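Local coordinates for protein isochorismatase hydrolase (Alkaliphilus metalliredigens, PDB 3HB7) that probably acts as a hydrolase, as a member of the isochorismatase family, at residues D14-L26 with L74-P87. Residues are numbered along the deposited sequence; the frame is centred on the assembly and turned at random.
Sequences DMLNDFVGEKAPL and LHAVKGTWGSDFIP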
ATOM      1  N   ASP E  14     -37.534  17.629   2.171  1.00 23.61           N
ATOM      2  CA  ASP E  14     -37.036  17.033   3.379  1.00 24.04           C
ATOM      3  C   ASP E  14     -36.281  17.904   4.361  1.00 24.40           C
ATOM      4  O   ASP E  14     -35.449  17.426   5.078  1.00 24.60           O
ATOM      5  CB  ASP E  14     -36.227  15.802   3.042  1.00 24.13           C
ATOM      6  CG  ASP E  14     -37.086  14.630   2.691  1.00 25.02           C
ATOM      7  OD1 ASP E  14     -38.289  14.667   2.911  1.00 24.20           O
ATOM      8  OD2 ASP E  14     -36.545  13.648   2.204  1.00 25.67           O
HETATM    9  N   MSE E  15     -36.626  19.165   4.455  1.00 24.49           N
HETATM   10  CA  MSE E  15     -36.002  19.994   5.438  1.00 24.99           C
HETATM   11  C   MSE E  15     -36.754  19.743   6.703  1.00 24.48           C
HETATM   12  O   MSE E  15     -37.633  20.470   7.055  1.00 24.87           O
HETATM   13  CB  MSE E  15     -36.107  21.442   5.030  1.00 25.37           C
HETATM   14  CG  MSE E  15     -35.409  21.770   3.714  1.00 28.74           C
HETATM   15 SE   MSE E  15     -33.547  21.508   3.633  1.00 37.80          SE
HETATM   16  CE  MSE E  15     -33.038  22.874   4.825  1.00 33.10           C
ATOM     17  N   LEU E  16     -36.365  18.682   7.381  1.00 23.81           N
ATOM     18  CA  LEU E  16     -37.092  18.104   8.479  1.00 23.27           C
ATOM     19  C   LEU E  16     -36.271  18.026   9.746  1.00 23.21           C
ATOM     20  O   LEU E  16     -35.085  18.151   9.719  1.00 22.92           O
ATOM     21  CB  LEU E  16     -37.558  16.712   8.120  1.00 22.49           C
ATOM     22  CG  LEU E  16     -38.152  16.447   6.759  1.00 22.15           C
ATOM     23  CD1 LEU E  16     -38.508  14.992   6.640  1.00 20.48           C
ATOM     24  CD2 LEU E  16     -39.345  17.274   6.578  1.00 20.90           C
ATOM     25  N   ASN E  17     -36.951  17.807  10.854  1.00 23.57           N
ATOM     26  CA  ASN E  17     -36.368  17.888  12.165  1.00 24.08           C
ATOM     27  C   ASN E  17     -35.290  16.863  12.313  1.00 24.64           C
ATOM     28  O   ASN E  17     -34.287  17.107  12.951  1.00 24.85           O
ATOM     29  CB  ASN E  17     -37.425  17.757  13.256  1.00 23.77           C
ATOM     30  CG  ASN E  17     -38.251  18.999  13.417  1.00 23.28           C
ATOM     31  OD1 ASN E  17     -37.874  20.058  12.997  1.00 22.40           O
ATOM     32  ND2 ASN E  17     -39.398  18.858  14.005  1.00 24.28           N
ATOM     33  N   ASP E  18     -35.518  15.701  11.731  1.00 25.07           N
ATOM     34  CA  ASP E  18     -34.557  14.621  11.753  1.00 25.29           C
ATOM     35  C   ASP E  18     -33.270  14.893  11.022  1.00 25.26           C
ATOM     36  O   ASP E  18     -32.243  14.399  11.391  1.00 25.15           O
ATOM     37  CB  ASP E  18     -35.172  13.352  11.225  1.00 25.66           C
ATOM     38  CG  ASP E  18     -35.779  12.531  12.297  1.00 26.61           C
ATOM     39  OD1 ASP E  18     -35.419  12.731  13.439  1.00 27.91           O
ATOM     40  OD2 ASP E  18     -36.615  11.683  12.014  1.00 27.20           O
ATOM     41  N   PHE E  19     -33.344  15.612   9.925  1.00 25.39           N
ATOM     42  CA  PHE E  19     -32.188  15.774   9.087  1.00 25.81           C
ATOM     43  C   PHE E  19     -31.497  17.106   9.163  1.00 25.99           C
ATOM     44  O   PHE E  19     -30.360  17.222   8.770  1.00 25.84           O
ATOM     45  CB  PHE E  19     -32.554  15.521   7.636  1.00 25.77           C
ATOM     46  CG  PHE E  19     -33.307  14.272   7.413  1.00 26.00           C
ATOM     47  CD1 PHE E  19     -32.864  13.096   7.915  1.00 26.21           C
ATOM     48  CD2 PHE E  19     -34.461  14.281   6.695  1.00 26.25           C
ATOM     49  CE1 PHE E  19     -33.547  11.972   7.699  1.00 25.94           C
ATOM     50  CE2 PHE E  19     -35.142  13.157   6.493  1.00 26.04           C
ATOM     51  CZ  PHE E  19     -34.686  12.004   6.994  1.00 26.20           C
ATOM     52  N   VAL E  20     -32.193  18.126   9.614  1.00 26.25           N
ATOM     53  CA  VAL E  20     -31.621  19.452   9.569  1.00 26.64           C
ATOM     54  C   VAL E  20     -31.298  19.970  10.935  1.00 26.68           C
ATOM     55  O   VAL E  20     -32.120  19.955  11.823  1.00 26.60           O
ATOM     56  CB  VAL E  20     -32.519  20.449   8.870  1.00 26.63           C
ATOM     57  CG1 VAL E  20     -31.762  21.672   8.525  1.00 26.54           C
ATOM     58  CG2 VAL E  20     -33.074  19.855   7.652  1.00 27.43           C
ATOM     59  N   GLY E  21     -30.076  20.450  11.064  1.00 27.01           N
ATOM     60  CA  GLY E  21     -29.596  21.034  12.291  1.00 27.27           C
ATOM     61  C   GLY E  21     -28.545  20.269  13.041  1.00 27.56           C
ATOM     62  O   GLY E  21     -28.411  19.069  12.944  1.00 27.81           O
ATOM     63  N   GLU E  22     -27.806  21.002  13.840  1.00 27.68           N
ATOM     64  CA  GLU E  22     -26.650  20.471  14.504  1.00 27.67           C
ATOM     65  C   GLU E  22     -27.030  19.335  15.401  1.00 27.58           C
ATOM     66  O   GLU E  22     -26.315  18.367  15.491  1.00 27.58           O
ATOM     67  CB  GLU E  22     -25.976  21.563  15.307  1.00 27.63           C
ATOM     68  N   LYS E  23     -28.169  19.437  16.045  1.00 27.55           N
ATOM     69  CA  LYS E  23     -28.582  18.396  16.954  1.00 27.69           C
ATOM     70  C   LYS E  23     -29.540  17.364  16.361  1.00 27.91           C
ATOM     71  O   LYS E  23     -30.053  16.527  17.069  1.00 28.09           O
ATOM     72  CB  LYS E  23     -29.153  19.007  18.223  1.00 27.63           C
ATOM     73  N   ALA E  24     -29.771  17.428  15.059  1.00 27.90           N
ATOM     74  CA  ALA E  24     -30.648  16.469  14.409  1.00 27.88           C
ATOM     75  C   ALA E  24     -30.070  15.080  14.456  1.00 27.74           C
ATOM     76  O   ALA E  24     -28.904  14.891  14.230  1.00 27.91           O
ATOM     77  CB  ALA E  24     -30.903  16.876  12.991  1.00 27.67           C
ATOM     78  N   PRO E  25     -30.920  14.116  14.746  1.00 27.59           N
ATOM     79  CA  PRO E  25     -30.531  12.734  14.959  1.00 27.43           C
ATOM     80  C   PRO E  25     -29.919  12.102  13.735  1.00 27.32           C
ATOM     81  O   PRO E  25     -29.006  11.323  13.862  1.00 27.30           O
ATOM     82  CB  PRO E  25     -31.853  12.053  15.261  1.00 27.29           C
ATOM     83  CG  PRO E  25     -32.738  13.085  15.641  1.00 27.23           C
ATOM     84  CD  PRO E  25     -32.354  14.304  14.950  1.00 27.59           C
ATOM     85  N   LEU E  26     -30.406  12.468  12.567  1.00 27.18           N
ATOM     86  CA  LEU E  26     -29.955  11.919  11.315  1.00 26.98           C
ATOM     87  C   LEU E  26     -29.334  13.021  10.548  1.00 26.93           C
ATOM     88  O   LEU E  26     -29.585  13.184   9.392  1.00 27.18           O
ATOM     89  CB  LEU E  26     -31.108  11.339  10.533  1.00 26.99           C
ATOM     90  CG  LEU E  26     -31.762  10.142  11.192  1.00 26.93           C
ATOM     91  CD1 LEU E  26     -32.952   9.668  10.444  1.00 26.43           C
ATOM     92  CD2 LEU E  26     -30.794   9.053  11.341  1.00 26.41           C
ATOM     93  N   LEU E  74     -33.639   4.597  10.835  1.00 34.44           N
ATOM     94  CA  LEU E  74     -32.704   5.437  10.109  1.00 34.51           C
ATOM     95  C   LEU E  74     -33.409   6.242   9.061  1.00 34.47           C
ATOM     96  O   LEU E  74     -32.823   6.614   8.054  1.00 34.48           O
ATOM     97  CB  LEU E  74     -31.619   4.614   9.451  1.00 34.58           C
ATOM     98  CG  LEU E  74     -30.486   4.359  10.427  1.00 35.09           C
ATOM     99  CD1 LEU E  74     -29.429   5.404  10.241  1.00 35.06           C
ATOM    100  CD2 LEU E  74     -31.020   4.366  11.845  1.00 34.81           C
ATOM    101  N   HIS E  75     -34.684   6.492   9.317  1.00 34.18           N
ATOM    102  CA  HIS E  75     -35.486   7.328   8.478  1.00 33.56           C
ATOM    103  C   HIS E  75     -36.591   7.978   9.304  1.00 33.05           C
ATOM    104  O   HIS E  75     -36.898   7.544  10.384  1.00 32.78           O
ATOM    105  CB  HIS E  75     -36.011   6.518   7.296  1.00 33.93           C
ATOM    106  CG  HIS E  75     -36.796   5.318   7.696  1.00 34.65           C
ATOM    107  ND1 HIS E  75     -37.695   5.336   8.735  1.00 35.93           N
ATOM    108  CD2 HIS E  75     -36.826   4.067   7.201  1.00 35.59           C
ATOM    109  CE1 HIS E  75     -38.242   4.146   8.868  1.00 35.17           C
ATOM    110  NE2 HIS E  75     -37.738   3.360   7.943  1.00 36.08           N
ATOM    111  N   ALA E  76     -37.149   9.047   8.781  1.00 32.29           N
ATOM    112  CA  ALA E  76     -38.216   9.762   9.418  1.00 31.61           C
ATOM    113  C   ALA E  76     -39.545   9.032   9.356  1.00 31.43           C
ATOM    114  O   ALA E  76     -39.955   8.579   8.319  1.00 31.51           O
ATOM    115  CB  ALA E  76     -38.346  11.084   8.789  1.00 31.65           C
ATOM    116  N   VAL E  77     -40.233   8.957  10.474  1.00 30.71           N
ATOM    117  CA  VAL E  77     -41.435   8.181  10.566  1.00 30.02           C
ATOM    118  C   VAL E  77     -42.672   9.015  10.611  1.00 29.78           C
ATOM    119  O   VAL E  77     -42.700  10.035  11.234  1.00 29.53           O
ATOM    120  CB  VAL E  77     -41.443   7.387  11.813  1.00 29.98           C
ATOM    121  CG1 VAL E  77     -42.720   6.646  11.918  1.00 29.74           C
ATOM    122  CG2 VAL E  77     -40.302   6.477  11.820  1.00 29.46           C
ATOM    123  N   LYS E  78     -43.722   8.545   9.973  1.00 29.35           N
ATOM    124  CA  LYS E  78     -44.931   9.310   9.866  1.00 29.09           C
ATOM    125  C   LYS E  78     -45.494   9.615  11.238  1.00 28.90           C
ATOM    126  O   LYS E  78     -45.573   8.762  12.080  1.00 28.86           O
ATOM    127  CB  LYS E  78     -45.949   8.524   9.054  1.00 28.82           C
ATOM    128  CG  LYS E  78     -47.319   9.116   9.026  1.00 28.92           C
ATOM    129  CD  LYS E  78     -48.101   8.634   7.842  1.00 30.86           C
ATOM    130  CE  LYS E  78     -49.544   9.112   7.868  1.00 31.30           C
ATOM    131  NZ  LYS E  78     -50.497   8.040   8.253  1.00 32.56           N
ATOM    132  N   GLY E  79     -45.881  10.862  11.443  1.00 28.78           N
ATOM    133  CA  GLY E  79     -46.500  11.289  12.674  1.00 28.68           C
ATOM    134  C   GLY E  79     -45.579  11.635  13.823  1.00 28.88           C
ATOM    135  O   GLY E  79     -46.032  11.955  14.889  1.00 28.64           O
ATOM    136  N   THR E  80     -44.287  11.557  13.591  1.00 28.99           N
ATOM    137  CA  THR E  80     -43.308  11.832  14.597  1.00 29.24           C
ATOM    138  C   THR E  80     -42.700  13.193  14.393  1.00 29.68           C
ATOM    139  O   THR E  80     -42.851  13.785  13.356  1.00 29.90           O
ATOM    140  CB  THR E  80     -42.206  10.798  14.624  1.00 29.20           C
ATOM    141  OG1 THR E  80     -41.343  10.990  13.511  1.00 29.24           O
ATOM    142  CG2 THR E  80     -42.774   9.439  14.587  1.00 28.76           C
ATOM    143  N   TRP E  81     -41.994  13.659  15.407  1.00 29.76           N
ATOM    144  CA  TRP E  81     -41.349  14.946  15.397  1.00 30.15           C
ATOM    145  C   TRP E  81     -40.291  15.008  14.310  1.00 30.12           C
ATOM    146  O   TRP E  81     -40.106  16.014  13.674  1.00 30.19           O
ATOM    147  CB  TRP E  81     -40.736  15.231  16.778  1.00 30.45           C
ATOM    148  CG  TRP E  81     -39.907  16.455  16.829  1.00 31.50           C
ATOM    149  CD1 TRP E  81     -40.347  17.704  17.009  1.00 31.95           C
ATOM    150  CD2 TRP E  81     -38.497  16.547  16.674  1.00 32.79           C
ATOM    151  NE1 TRP E  81     -39.318  18.576  16.985  1.00 32.41           N
ATOM    152  CE2 TRP E  81     -38.163  17.888  16.775  1.00 33.02           C
ATOM    153  CE3 TRP E  81     -37.491  15.627  16.452  1.00 33.17           C
ATOM    154  CZ2 TRP E  81     -36.875  18.336  16.665  1.00 33.22           C
ATOM    155  CZ3 TRP E  81     -36.218  16.072  16.346  1.00 33.92           C
ATOM    156  CH2 TRP E  81     -35.916  17.412  16.452  1.00 33.67           C
ATOM    157  N   GLY E  82     -39.601  13.909  14.104  1.00 29.87           N
ATOM    158  CA  GLY E  82     -38.537  13.859  13.129  1.00 29.63           C
ATOM    159  C   GLY E  82     -39.019  14.114  11.731  1.00 29.24           C
ATOM    160  O   GLY E  82     -38.342  14.725  10.951  1.00 29.01           O
ATOM    161  N   SER E  83     -40.212  13.635  11.440  1.00 29.18           N
ATOM    162  CA  SER E  83     -40.854  13.821  10.154  1.00 28.82           C
ATOM    163  C   SER E  83     -41.202  15.245   9.833  1.00 28.72           C
ATOM    164  O   SER E  83     -41.267  15.616   8.692  1.00 27.85           O
ATOM    165  CB  SER E  83     -42.089  12.955  10.048  1.00 28.99           C
ATOM    166  OG  SER E  83     -42.354  12.637   8.720  1.00 28.35           O
ATOM    167  N   ASP E  84     -41.452  16.034  10.864  1.00 28.96           N
ATOM    168  CA  ASP E  84     -41.950  17.393  10.695  1.00 28.79           C
ATOM    169  C   ASP E  84     -40.958  18.384  10.174  1.00 28.37           C
ATOM    170  O   ASP E  84     -39.782  18.233  10.336  1.00 28.01           O
ATOM    171  CB  ASP E  84     -42.563  17.916  11.982  1.00 28.84           C
ATOM    172  CG  ASP E  84     -43.804  18.721  11.739  1.00 29.91           C
ATOM    173  OD1 ASP E  84     -44.407  18.566  10.677  1.00 31.08           O
ATOM    174  OD2 ASP E  84     -44.184  19.510  12.603  1.00 31.57           O
ATOM    175  N   PHE E  85     -41.471  19.411   9.537  1.00 28.17           N
ATOM    176  CA  PHE E  85     -40.641  20.464   9.026  1.00 28.08           C
ATOM    177  C   PHE E  85     -39.997  21.235  10.164  1.00 28.12           C
ATOM    178  O   PHE E  85     -40.543  21.352  11.230  1.00 28.19           O
ATOM    179  CB  PHE E  85     -41.440  21.359   8.097  1.00 27.69           C
ATOM    180  CG  PHE E  85     -42.145  20.611   7.027  1.00 27.24           C
ATOM    181  CD1 PHE E  85     -41.503  20.250   5.895  1.00 25.91           C
ATOM    182  CD2 PHE E  85     -43.437  20.229   7.182  1.00 26.80           C
ATOM    183  CE1 PHE E  85     -42.137  19.538   4.950  1.00 26.41           C
ATOM    184  CE2 PHE E  85     -44.058  19.523   6.236  1.00 25.65           C
ATOM    185  CZ  PHE E  85     -43.410  19.181   5.124  1.00 26.37           C
ATOM    186  N   ILE E  86     -38.801  21.717   9.934  1.00 28.02           N
ATOM    187  CA  ILE E  86     -38.174  22.566  10.885  1.00 28.34           C
ATOM    188  C   ILE E  86     -38.910  23.877  10.836  1.00 28.54           C
ATOM    189  O   ILE E  86     -39.383  24.283   9.802  1.00 28.93           O
ATOM    190  CB  ILE E  86     -36.723  22.757  10.556  1.00 28.10           C
ATOM    191  CG1 ILE E  86     -36.585  23.228   9.132  1.00 27.88           C
ATOM    192  CG2 ILE E  86     -36.002  21.485  10.739  1.00 27.64           C
ATOM    193  CD1 ILE E  86     -35.285  23.766   8.831  1.00 27.44           C
ATOM    194  N   PRO E  87     -38.968  24.551  11.961  1.00 28.59           N
ATOM    195  CA  PRO E  87     -39.756  25.757  12.115  1.00 28.46           C
ATOM    196  C   PRO E  87     -39.309  26.809  11.169  1.00 28.51           C
ATOM    197  O   PRO E  87     -40.124  27.512  10.644  1.00 28.38           O
ATOM    198  CB  PRO E  87     -39.417  26.182  13.517  1.00 28.32           C
ATOM    199  CG  PRO E  87     -39.182  24.940  14.211  1.00 28.20           C
ATOM    200  CD  PRO E  87     -38.540  24.020  13.256  1.00 28.63           C
TER
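The carbonyl oxygen of Trp81 is gripped from opposite faces of its plane: Asn17 ND2 reaches Trp81 O across the contact at 2.9 Å, while Asp84 N closes on it from within its own turn. This meeting of two loops belongs to the isochorismatase-like alpha/beta fold, in which a parallel sheet is flanked by helices; the loop 14-26 follows strand 8-13, and the loop 74-87 lies between the neighbouring strands 53-60 and 96-100. Asn17 carries much of the join. Its backbone N donates to Asp84 O at 2.9 Å. With CG beside the backbone N (chi1 -75°), its side chain lies across one face of the Trp81 indole, amide and ring planes 26° apart. Asn17 CB sits almost squarely over the six-membered ring, a CH-pi contact 3.4 Å from the centroid, and the amide nitrogen lies over the pyrrole side of the same face. At the other branch of the amide, Ile86 CG2 packs against Asn17 OD1 at 3.3 Å. One residue further on, Asp18 N donates to Gly82 O at 3.1 Å, and the Asp18 carboxylate lies against Gly82 CA, where there is no side chain to obstruct it. Together with a weak bond from Ile86 N to Met15 O, the Asn17 N to Asp84 O bond makes the single backbone bridge that pairs Leu16 with Phe85. Outside the contact, Asp14 OD2 forms a salt bridge with Lys100 NZ, consistent with the Asp-Lys pair usual in this family's active sites, and Ser83 OG is hydrogen-bonded to Glu60 O of strand 53-60. Leu16 and Phe85 run side by side in the same direction, with Leu16 CD2 3.7 Å from Phe85 CD1.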